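Local coordinates for nematode fatty acid retinoid binding protein (Necator americanus, PDB 4XCP), which binds palmitic acid, two molecules of which it holds within its all-helical fold, and probably other lipids such as retinol, at residues D20-Y25 / A112-G117; K49-A54 / E61-A66; A83-K88 / K149-L154; A127-V132 / G161-F166. All coordinates share one frame; numbering follows the deposited sequence.

Contact 1: D20-Y25 / A112-G117. With PLM (palmitic acid), chain B.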
# COMPACT_ATOMS: atom_id res chain seq x y z
N ASP A 20 0.39 -8.65 -13.26
CA ASP A 20 0.68 -7.31 -13.81
C ASP A 20 1.70 -6.59 -12.95
O ASP A 20 2.41 -5.73 -13.45
CB ASP A 20 -0.60 -6.47 -13.92
CG ASP A 20 -1.59 -7.04 -14.91
OD1 ASP A 20 -1.22 -7.97 -15.66
OD2 ASP A 20 -2.74 -6.57 -14.92
N ILE A 21 1.76 -6.96 -11.65
CA ILE A 21 2.70 -6.38 -10.69
C ILE A 21 3.98 -7.21 -10.74
O ILE A 21 3.91 -8.42 -10.50
CB ILE A 21 2.14 -6.34 -9.25
CG1 ILE A 21 0.69 -5.80 -9.18
CG2 ILE A 21 3.07 -5.54 -8.33
CD1 ILE A 21 -0.08 -6.18 -7.85
N PRO A 22 5.16 -6.62 -11.03
CA PRO A 22 6.41 -7.42 -11.03
C PRO A 22 6.60 -8.14 -9.70
O PRO A 22 6.31 -7.56 -8.64
CB PRO A 22 7.50 -6.36 -11.26
CG PRO A 22 6.81 -5.22 -11.91
CD PRO A 22 5.42 -5.20 -11.36
N ALA A 23 7.00 -9.43 -9.76
CA ALA A 23 7.23 -10.29 -8.59
C ALA A 23 8.18 -9.63 -7.55
O ALA A 23 7.93 -9.72 -6.36
CB ALA A 23 7.81 -11.64 -9.03
N ASP A 24 9.22 -8.92 -8.02
CA ASP A 24 10.18 -8.26 -7.14
C ASP A 24 9.57 -7.01 -6.45
O ASP A 24 10.07 -6.61 -5.40
CB ASP A 24 11.54 -7.96 -7.84
CG ASP A 24 11.48 -7.19 -9.15
OD1 ASP A 24 10.38 -7.06 -9.73
OD2 ASP A 24 12.57 -6.77 -9.64
N TYR A 25 8.47 -6.45 -6.99
CA TYR A 25 7.77 -5.35 -6.31
C TYR A 25 6.82 -5.99 -5.29
O TYR A 25 6.69 -5.48 -4.18
CB TYR A 25 7.01 -4.44 -7.29
CG TYR A 25 6.24 -3.33 -6.59
CD1 TYR A 25 6.86 -2.14 -6.22
CD2 TYR A 25 4.88 -3.47 -6.29
CE1 TYR A 25 6.16 -1.12 -5.58
CE2 TYR A 25 4.17 -2.46 -5.65
CZ TYR A 25 4.81 -1.28 -5.31
OH TYR A 25 4.09 -0.30 -4.69
N ALA A 112 -4.16 3.56 -7.74
CA ALA A 112 -5.10 4.29 -8.62
C ALA A 112 -4.81 3.98 -10.10
O ALA A 112 -5.74 3.84 -10.90
CB ALA A 112 -5.00 5.79 -8.38
N ARG A 113 -3.53 3.81 -10.45
CA ARG A 113 -3.10 3.52 -11.82
C ARG A 113 -3.49 2.11 -12.30
O ARG A 113 -3.64 1.92 -13.51
CB ARG A 113 -1.61 3.80 -11.98
CG ARG A 113 -1.31 5.29 -11.90
CD ARG A 113 0.09 5.60 -12.38
NE ARG A 113 0.23 5.25 -13.79
CZ ARG A 113 1.40 5.18 -14.42
NH1 ARG A 113 2.53 5.44 -13.77
NH2 ARG A 113 1.45 4.85 -15.70
N TYR A 114 -3.67 1.14 -11.37
CA TYR A 114 -4.10 -0.23 -11.72
C TYR A 114 -5.62 -0.29 -11.96
O TYR A 114 -6.10 -1.24 -12.59
CB TYR A 114 -3.70 -1.25 -10.64
CG TYR A 114 -2.23 -1.63 -10.66
CD1 TYR A 114 -1.74 -2.55 -11.59
CD2 TYR A 114 -1.33 -1.06 -9.77
CE1 TYR A 114 -0.38 -2.86 -11.66
CE2 TYR A 114 0.03 -1.41 -9.79
CZ TYR A 114 0.49 -2.30 -10.74
OH TYR A 114 1.83 -2.61 -10.77
N TYR A 115 -6.37 0.70 -11.43
CA TYR A 115 -7.83 0.79 -11.55
C TYR A 115 -8.19 1.52 -12.82
O TYR A 115 -9.07 1.07 -13.55
CB TYR A 115 -8.42 1.57 -10.38
CG TYR A 115 -8.55 0.80 -9.09
CD1 TYR A 115 -9.16 -0.45 -9.05
CD2 TYR A 115 -8.16 1.38 -7.88
CE1 TYR A 115 -9.32 -1.14 -7.84
CE2 TYR A 115 -8.35 0.72 -6.67
CZ TYR A 115 -8.92 -0.54 -6.65
OH TYR A 115 -9.11 -1.17 -5.45
N THR A 116 -7.52 2.65 -13.07
CA THR A 116 -7.73 3.47 -14.26
C THR A 116 -6.91 2.88 -15.44
O THR A 116 -6.42 1.74 -15.36
CB THR A 116 -7.50 4.97 -13.94
OG1 THR A 116 -8.08 5.77 -14.97
CG2 THR A 116 -6.02 5.34 -13.75
N GLY A 117 -6.82 3.64 -16.52
CA GLY A 117 -6.06 3.25 -17.70
C GLY A 117 -4.56 3.38 -17.48
O GLY A 117 -4.12 4.23 -16.69
C1 PLM B . -0.23 -1.57 -4.63
O1 PLM B . -1.01 -2.35 -3.93
O2 PLM B . 0.48 -0.71 -4.13
C2 PLM B . -0.29 -1.82 -6.11
C3 PLM B . -1.27 -2.89 -6.58
C4 PLM B . -2.69 -2.40 -6.73
C5 PLM B . -3.67 -3.45 -7.19
C6 PLM B . -5.06 -2.93 -7.54
C7 PLM B . -6.19 -3.43 -6.66
C8 PLM B . -6.23 -2.79 -5.31
C9 PLM B . -7.26 -3.32 -4.38
CA PLM B . -6.76 -3.55 -2.98
CB PLM B . -7.04 -2.46 -1.97
CC PLM B . -6.63 -2.82 -0.53
CD PLM B . -5.13 -2.78 -0.20
CE PLM B . -4.29 -3.93 -0.77
CF PLM B . -2.86 -3.97 -0.29
CG PLM B . -1.89 -3.10 -1.06
O HOH W 1 2.89 -2.87 -13.26
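Tyr114 overlaps Ile21 with the hydroxyl end of its ring: Ile21 CG1 lies 3.7 Å from Tyr114 OH and 3.8 Å from Tyr114 CZ. The two side chains meet at a slant. Asp20 takes another place, its CB near the ring plane beside the edge, 4.3 Å from Tyr114 CE1, while Asp20 OD2 is held by the backbone N of Lys17. A water completes the meeting. It donates to Asp20 O at 2.9 Å and is hydrogen-bonded to Tyr114 OH at 2.7 Å, so the phenol is linked to the loop before helix 23-26 through solvent rather than by a direct bond.

The palmitic acid of chain B lies on the same side of the Tyr114 ring plane as Ile21, but along the CD2-CE2 side of the ring. Its C4 is 3.6 Å from Tyr114 CD2, again obliquely. Because Tyr114 CG stands anti to the carbonyl carbon (chi1 -77°), the ring extends from the end of helix 94-115 over to the loop, alongside the lipid. Ile21 closes the same flank, its CD1 reaching to 3.7 Å from C3 of the fatty acid. Tyr25 brings its ring edge near the carboxylate, which is hydrogen-bonded by Lys111 NZ. Phe16 and Leu125 pack on Tyr114 from outside the two segments. With 133 Å² buried in all, the contact is small, and it forms part of the wall of a lipid-binding cavity enclosed by helices, as expected for the nematode fatty acid and retinol-binding family.

Contact 2: K49-A54 / E61-A66. With PLM (palmitic acid), chain C.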
# COMPACT_ATOMS: atom_id res chain seq x y z
N LYS A 49 -12.99 -2.11 -8.64
CA LYS A 49 -12.93 -1.18 -9.76
C LYS A 49 -14.19 -0.29 -9.80
O LYS A 49 -14.06 0.93 -9.93
CB LYS A 49 -12.75 -1.95 -11.08
CG LYS A 49 -12.67 -1.06 -12.33
CD LYS A 49 -12.43 -1.89 -13.57
CE LYS A 49 -12.38 -1.05 -14.83
NZ LYS A 49 -11.16 -0.21 -14.91
N GLU A 50 -15.39 -0.88 -9.66
CA GLU A 50 -16.66 -0.12 -9.65
C GLU A 50 -16.71 0.88 -8.48
O GLU A 50 -17.13 2.01 -8.67
CB GLU A 50 -17.88 -1.06 -9.60
CG GLU A 50 -18.14 -1.75 -10.92
CD GLU A 50 -19.14 -2.88 -10.86
OE1 GLU A 50 -19.50 -3.31 -9.74
OE2 GLU A 50 -19.51 -3.39 -11.94
N VAL A 51 -16.29 0.45 -7.27
CA VAL A 51 -16.25 1.35 -6.11
C VAL A 51 -15.25 2.49 -6.40
O VAL A 51 -15.57 3.65 -6.20
CB VAL A 51 -15.96 0.60 -4.78
CG1 VAL A 51 -15.67 1.58 -3.63
CG2 VAL A 51 -17.13 -0.31 -4.41
N PHE A 52 -14.05 2.16 -6.89
CA PHE A 52 -13.05 3.18 -7.19
C PHE A 52 -13.60 4.20 -8.22
O PHE A 52 -13.46 5.41 -8.02
CB PHE A 52 -11.71 2.57 -7.68
CG PHE A 52 -10.73 3.66 -8.10
CD1 PHE A 52 -9.97 4.33 -7.15
CD2 PHE A 52 -10.64 4.06 -9.43
CE1 PHE A 52 -9.10 5.38 -7.53
CE2 PHE A 52 -9.75 5.08 -9.82
CZ PHE A 52 -8.99 5.73 -8.86
N LYS A 53 -14.23 3.70 -9.29
CA LYS A 53 -14.80 4.52 -10.36
C LYS A 53 -15.97 5.41 -9.91
O LYS A 53 -16.17 6.46 -10.51
CB LYS A 53 -15.18 3.65 -11.57
CG LYS A 53 -13.97 3.15 -12.36
CD LYS A 53 -13.26 4.24 -13.16
CE LYS A 53 -11.83 3.85 -13.47
NZ LYS A 53 -11.14 4.89 -14.29
N ALA A 54 -16.71 5.01 -8.85
CA ALA A 54 -17.83 5.77 -8.30
C ALA A 54 -17.34 6.82 -7.29
O ALA A 54 -18.13 7.55 -6.72
CB ALA A 54 -18.86 4.82 -7.66
N GLU A 61 -12.43 5.56 4.92
CA GLU A 61 -13.57 5.00 5.65
C GLU A 61 -14.87 5.03 4.80
O GLU A 61 -15.63 4.05 4.82
CB GLU A 61 -13.75 5.72 7.00
CG GLU A 61 -12.63 5.46 8.01
CD GLU A 61 -11.27 6.13 7.81
OE1 GLU A 61 -11.19 7.16 7.10
OE2 GLU A 61 -10.28 5.62 8.40
N GLU A 62 -15.09 6.12 4.04
CA GLU A 62 -16.27 6.30 3.16
C GLU A 62 -16.19 5.36 1.94
O GLU A 62 -17.21 4.79 1.52
CB GLU A 62 -16.40 7.76 2.73
CG GLU A 62 -17.75 8.11 2.15
CD GLU A 62 -17.86 9.59 1.82
OE1 GLU A 62 -17.55 9.96 0.67
OE2 GLU A 62 -18.18 10.38 2.74
N SER A 63 -14.97 5.18 1.41
CA SER A 63 -14.68 4.27 0.30
C SER A 63 -14.97 2.81 0.75
O SER A 63 -15.59 2.05 0.00
CB SER A 63 -13.21 4.41 -0.12
OG SER A 63 -12.98 3.62 -1.27
N ILE A 64 -14.57 2.43 1.98
CA ILE A 64 -14.81 1.10 2.57
C ILE A 64 -16.33 0.88 2.82
O ILE A 64 -16.85 -0.20 2.53
CB ILE A 64 -13.95 0.90 3.86
CG1 ILE A 64 -12.44 0.96 3.51
CG2 ILE A 64 -14.30 -0.42 4.60
CD1 ILE A 64 -11.50 0.97 4.74
N ALA A 65 -17.03 1.92 3.30
CA ALA A 65 -18.48 1.85 3.52
C ALA A 65 -19.21 1.59 2.19
O ALA A 65 -20.12 0.76 2.16
CB ALA A 65 -18.98 3.15 4.18
N ALA A 66 -18.79 2.26 1.09
CA ALA A 66 -19.37 2.04 -0.25
C ALA A 66 -19.08 0.61 -0.71
O ALA A 66 -19.95 -0.05 -1.27
CB ALA A 66 -18.81 3.06 -1.25
C1 PLM C . -8.00 8.75 5.00
O1 PLM C . -9.08 8.32 5.33
O2 PLM C . -7.83 9.57 4.00
C2 PLM C . -6.72 8.38 5.70
C3 PLM C . -6.80 7.11 6.54
C4 PLM C . -5.45 6.62 7.02
C5 PLM C . -4.68 5.79 6.00
C6 PLM C . -5.17 4.36 5.86
C7 PLM C . -4.15 3.42 5.23
C8 PLM C . -4.66 2.02 4.94
C9 PLM C . -4.39 1.53 3.53
CA PLM C . -5.01 0.18 3.22
CB PLM C . -6.53 0.19 3.07
CC PLM C . -7.05 0.91 1.84
CD PLM C . -8.50 0.59 1.54
CE PLM C . -9.08 1.29 0.31
CF PLM C . -9.84 0.37 -0.66
CG PLM C . -11.27 0.78 -0.92
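The backbones of helix 42-53 and helix 60-70 come closest at Val51 and Ala66, whose CA atoms are 6.7 Å apart, a separation small enough for one valine to span. Val51 does so with a single branch. CG1 stands anti to the backbone N (chi1 170°), and this places the methyl 3.7 Å from Ser63 O and 4.2 Å from Ala66 CB. Ser63 and Ala66 are three residues apart, roughly one helical turn, so the valine methyl rests against a patch made of a carbonyl oxygen and a small methyl group. The interaction is van der Waals contact, and the surface buried is only 105 Å².

The two helices follow each other in the chain, and residues 54-59 join them in a helix-loop-helix unit. Tyr57 of that connection ties it together: its hydroxyl is hydrogen-bonded to Val51 O, and its side chain packs on Ser63 and Ala66. Further along helix 60-70, Val51 also touches Leu67 and Lys70, and Lys70 forms a salt bridge with Glu50.

Ser63 faces two neighbours at once. Ser63 OG (chi1 -174°) sits 4.1 Å from Val51 CG1. The terminal methyl, atom CG of the palmitic acid of chain C, lies 3.3 Å from Ser63 OG, so the unit borders the tail end of this lipid. The acid's polar end is hydrogen-bonded to Thr60 N at the start of helix 60-70, where the helix dipole would probably attract a carboxylate if it is charged; Glu61 OE1 lies 3.0 Å from its O1.

Contact 3: A83-K88 / K149-L154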
# COMPACT_ATOMS: atom_id res chain seq x y z
N ALA A 83 -7.95 -1.32 9.42
CA ALA A 83 -7.95 -1.09 10.86
C ALA A 83 -6.60 -1.44 11.50
O ALA A 83 -6.19 -0.78 12.45
CB ALA A 83 -9.08 -1.87 11.52
N MSE A 84 -5.92 -2.47 10.98
CA MSE A 84 -4.60 -2.89 11.45
C MSE A 84 -3.57 -1.83 11.13
O MSE A 84 -2.74 -1.52 11.97
CB MSE A 84 -4.19 -4.21 10.80
CG MSE A 84 -4.60 -5.43 11.60
SE MSE A 84 -4.21 -7.07 10.59
CE MSE A 84 -2.22 -6.81 10.37
N VAL A 85 -3.61 -1.26 9.91
CA VAL A 85 -2.68 -0.22 9.48
C VAL A 85 -2.96 1.06 10.27
O VAL A 85 -2.03 1.67 10.78
CB VAL A 85 -2.68 -0.01 7.95
CG1 VAL A 85 -1.85 1.22 7.56
CG2 VAL A 85 -2.17 -1.26 7.22
N LYS A 86 -4.25 1.44 10.39
CA LYS A 86 -4.72 2.62 11.12
C LYS A 86 -4.26 2.60 12.59
O LYS A 86 -3.81 3.63 13.08
CB LYS A 86 -6.25 2.77 11.00
CG LYS A 86 -6.81 4.09 11.47
CD LYS A 86 -8.32 4.16 11.27
CE LYS A 86 -8.88 5.50 11.66
NZ LYS A 86 -10.28 5.67 11.21
N SER A 87 -4.35 1.43 13.26
CA SER A 87 -3.92 1.30 14.66
C SER A 87 -2.40 1.35 14.81
O SER A 87 -1.90 1.86 15.81
CB SER A 87 -4.51 0.05 15.32
OG SER A 87 -3.84 -1.13 14.90
N LYS A 88 -1.66 0.84 13.81
CA LYS A 88 -0.20 0.89 13.81
C LYS A 88 0.28 2.34 13.67
O LYS A 88 1.15 2.75 14.43
CB LYS A 88 0.38 -0.01 12.72
CG LYS A 88 0.37 -1.48 13.09
CD LYS A 88 0.67 -2.32 11.88
CE LYS A 88 0.97 -3.75 12.23
NZ LYS A 88 2.11 -4.27 11.42
N LYS A 149 9.11 -0.55 14.86
CA LYS A 149 8.38 -1.22 15.96
C LYS A 149 6.97 -1.59 15.49
O LYS A 149 6.48 -2.67 15.83
CB LYS A 149 8.34 -0.29 17.18
CG LYS A 149 7.74 -0.90 18.44
CD LYS A 149 8.26 -0.19 19.68
CE LYS A 149 7.37 -0.40 20.88
NZ LYS A 149 6.37 0.68 21.01
N GLN A 150 6.34 -0.73 14.68
CA GLN A 150 5.00 -0.96 14.16
C GLN A 150 5.00 -1.71 12.85
O GLN A 150 4.05 -2.44 12.56
CB GLN A 150 4.21 0.36 14.02
CG GLN A 150 4.02 1.16 15.34
CD GLN A 150 3.54 0.36 16.52
OE1 GLN A 150 4.07 0.48 17.64
NE2 GLN A 150 2.58 -0.50 16.30
N PHE A 151 6.05 -1.50 12.03
CA PHE A 151 6.14 -2.11 10.71
C PHE A 151 7.46 -2.84 10.52
O PHE A 151 8.29 -2.36 9.75
CB PHE A 151 5.94 -1.04 9.64
CG PHE A 151 4.57 -0.41 9.65
CD1 PHE A 151 3.50 -1.03 9.03
CD2 PHE A 151 4.36 0.82 10.27
CE1 PHE A 151 2.24 -0.43 9.02
CE2 PHE A 151 3.10 1.42 10.27
CZ PHE A 151 2.05 0.80 9.63
N PRO A 152 7.67 -4.00 11.20
CA PRO A 152 8.98 -4.68 11.10
C PRO A 152 9.29 -5.27 9.74
O PRO A 152 10.47 -5.33 9.39
CB PRO A 152 8.92 -5.74 12.21
CG PRO A 152 7.46 -6.02 12.38
CD PRO A 152 6.77 -4.70 12.15
N PHE A 153 8.27 -5.67 8.96
CA PHE A 153 8.52 -6.22 7.63
C PHE A 153 9.05 -5.13 6.71
O PHE A 153 10.04 -5.35 6.00
CB PHE A 153 7.26 -6.89 7.02
CG PHE A 153 7.52 -7.42 5.62
CD1 PHE A 153 8.01 -8.71 5.43
CD2 PHE A 153 7.35 -6.60 4.51
CE1 PHE A 153 8.30 -9.18 4.15
CE2 PHE A 153 7.64 -7.08 3.23
CZ PHE A 153 8.12 -8.35 3.06
N LEU A 154 8.39 -3.97 6.70
CA LEU A 154 8.78 -2.84 5.87
C LEU A 154 10.13 -2.25 6.28
O LEU A 154 10.95 -1.95 5.42
CB LEU A 154 7.66 -1.78 5.83
CG LEU A 154 6.39 -2.16 5.01
CD1 LEU A 154 5.30 -1.11 5.19
CD2 LEU A 154 6.70 -2.33 3.52
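Lys88 makes the polar bond between the segments, donating from NZ to Gln150 O at 2.9 Å. The C=O...N angle of 169° shows that the ammonium group approaches almost head-on, in line with the C=O bond. A bend at the last torsion of the lysine (chi4 -139°) turns NZ to this position. Gln150 closes helix 141-150, so the positive charge lies at the negative end of that helix dipole, where it probably gains some electrostatic stabilisation.

Apolar contact comes from the stem of the same lysine. Lys88 CB lies 3.6 Å from Phe151 CZ and CD lies 3.8 Å from Phe151 CE1, the chain passing the outer end of the ring at a slant. Val85 adds a looser touch, its CG1 being 4.4 Å from Phe151 CZ.

In the other direction, Gln150 lays its CG against the backbone, 3.4 Å from Lys88 O. Its amide NE2 stays 4.0 Å from Lys88 CA, which is contact without a bond.

The contact lies at the surface and covers 247 Å². It sets helix 72-90 against the kink between helices 141-150 and 152-159, where Phe151 is the N-cap residue. Phe147 meets the Phe151 ring with planes about 20° apart, Gln150 packs on Ala91 and Leu92 of the loop that follows helix 72-90, and Val85 also touches a palmitic acid; no strand takes part.

Contact 4: A127-V132 / G161-F166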
# COMPACT_ATOMS: atom_id res chain seq x y z
N ALA A 127 10.69 4.16 -9.35
CA ALA A 127 10.67 5.58 -8.98
C ALA A 127 9.88 5.79 -7.69
O ALA A 127 10.36 6.53 -6.83
CB ALA A 127 10.10 6.42 -10.11
N SER A 128 8.72 5.09 -7.51
CA SER A 128 7.94 5.23 -6.27
C SER A 128 8.68 4.67 -5.04
O SER A 128 8.67 5.31 -4.00
CB SER A 128 6.54 4.63 -6.38
OG SER A 128 6.56 3.22 -6.53
N VAL A 129 9.36 3.52 -5.19
CA VAL A 129 10.13 2.89 -4.11
C VAL A 129 11.33 3.75 -3.73
O VAL A 129 11.65 3.91 -2.55
CB VAL A 129 10.52 1.42 -4.45
CG1 VAL A 129 11.45 0.82 -3.40
CG2 VAL A 129 9.27 0.56 -4.63
N LYS A 130 12.01 4.29 -4.76
CA LYS A 130 13.17 5.17 -4.59
C LYS A 130 12.80 6.37 -3.70
O LYS A 130 13.54 6.66 -2.76
CB LYS A 130 13.71 5.62 -5.97
CG LYS A 130 15.11 6.23 -5.91
CD LYS A 130 15.59 6.62 -7.31
CE LYS A 130 16.89 7.40 -7.31
NZ LYS A 130 18.06 6.58 -6.89
N GLU A 131 11.63 7.00 -3.95
CA GLU A 131 11.14 8.11 -3.13
C GLU A 131 10.81 7.69 -1.69
O GLU A 131 11.18 8.40 -0.77
CB GLU A 131 9.93 8.81 -3.77
CG GLU A 131 9.52 10.11 -3.07
CD GLU A 131 10.61 11.12 -2.74
OE1 GLU A 131 11.68 11.12 -3.40
OE2 GLU A 131 10.40 11.90 -1.79
N VAL A 132 10.08 6.58 -1.52
CA VAL A 132 9.70 6.05 -0.20
C VAL A 132 11.00 5.73 0.60
O VAL A 132 11.11 6.12 1.76
CB VAL A 132 8.74 4.83 -0.35
CG1 VAL A 132 8.58 4.07 0.97
CG2 VAL A 132 7.37 5.27 -0.87
N GLY A 161 18.49 -3.54 2.35
CA GLY A 161 18.93 -3.12 1.03
C GLY A 161 18.02 -3.66 -0.07
O GLY A 161 18.27 -3.42 -1.25
N LYS A 162 16.95 -4.37 0.32
CA LYS A 162 15.97 -4.95 -0.61
C LYS A 162 15.26 -3.87 -1.44
O LYS A 162 15.15 -4.01 -2.66
CB LYS A 162 14.96 -5.84 0.13
CG LYS A 162 14.25 -6.84 -0.77
CD LYS A 162 13.34 -7.78 0.03
CE LYS A 162 12.61 -8.76 -0.86
NZ LYS A 162 13.50 -9.82 -1.40
N ALA A 163 14.83 -2.77 -0.79
CA ALA A 163 14.17 -1.65 -1.50
C ALA A 163 15.16 -0.97 -2.48
O ALA A 163 14.77 -0.66 -3.60
CB ALA A 163 13.62 -0.64 -0.51
N ALA A 164 16.42 -0.77 -2.04
CA ALA A 164 17.46 -0.14 -2.86
C ALA A 164 17.79 -0.98 -4.09
O ALA A 164 17.92 -0.43 -5.17
CB ALA A 164 18.71 0.13 -2.03
N LYS A 165 17.89 -2.32 -3.93
CA LYS A 165 18.14 -3.28 -5.01
C LYS A 165 17.05 -3.15 -6.08
O LYS A 165 17.37 -3.02 -7.26
CB LYS A 165 18.17 -4.72 -4.47
CG LYS A 165 19.56 -5.32 -4.34
CD LYS A 165 19.54 -6.67 -3.60
CE LYS A 165 19.75 -6.53 -2.10
NZ LYS A 165 19.35 -7.76 -1.36
N PHE A 166 15.76 -3.13 -5.67
CA PHE A 166 14.65 -2.97 -6.61
C PHE A 166 14.68 -1.62 -7.32
O PHE A 166 14.54 -1.57 -8.54
CB PHE A 166 13.29 -3.18 -5.91
CG PHE A 166 12.12 -2.95 -6.85
CD1 PHE A 166 11.75 -3.92 -7.77
CD2 PHE A 166 11.43 -1.74 -6.83
CE1 PHE A 166 10.69 -3.69 -8.65
CE2 PHE A 166 10.37 -1.52 -7.72
CZ PHE A 166 10.02 -2.49 -8.63
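The backbone bond from Lys165 N to Gly161 O, 2.9 Å long, closes the first turn of helix 162-167, the helix that presents Ala163 and Phe166 to Val129. Gly161 has a positive phi of 93°, which lets the chain leave helix 152-159 and enter the new helix at once.

Across the contact Val129 divides its two branches. CG1, anti to the backbone N (chi1 173°), goes to Ala163, lying 3.6 Å from Ala163 O and 3.9 Å from Ala163 CB. CG2 takes the other partner, 3.8 Å from Phe166 CD2, so that the valine methyl abuts one side of the phenylalanine obliquely while the two side chains cross at about a right angle. Ala163 and Phe166 lie one turn apart, and the valine sits between them.

Leu28 touches both Val129 and Phe166, Leu125 packs on Phe166, and Val157 and Phe158 lie against Ala163. These neighbours are apolar, while Lys122 and Lys126 also lie on Phe166. The segments bury 134 Å² through methyl-to-ring, methyl-to-methyl and methyl-to-carbonyl contacts. With no polar bond between them, the hold probably rests on van der Waals fit and the hydrophobic effect.

How the contacts relate
From the N terminus, contact 1 opens at 20-25, but contact 2 closes first, making a short helix-loop-helix unit of 49-54 and 61-66 that lies wholly within the larger loop of contact 1. Contact 3 opens at 83-88, before 112-117 closes contact 1, and closes at 149-154, so the two cross. Contact 4 starts at 127-132 after contact 1 is complete and ends at 161-166, thereby crossing contact 3. In space, Tyr115 stacks on Phe52 to join contacts 1 and 2. A salt bridge from Glu61 to Lys86 connects contact 2 with contact 3, while Tyr25 packs on Val129 and Phe166, bringing the N-terminal region against the last helix.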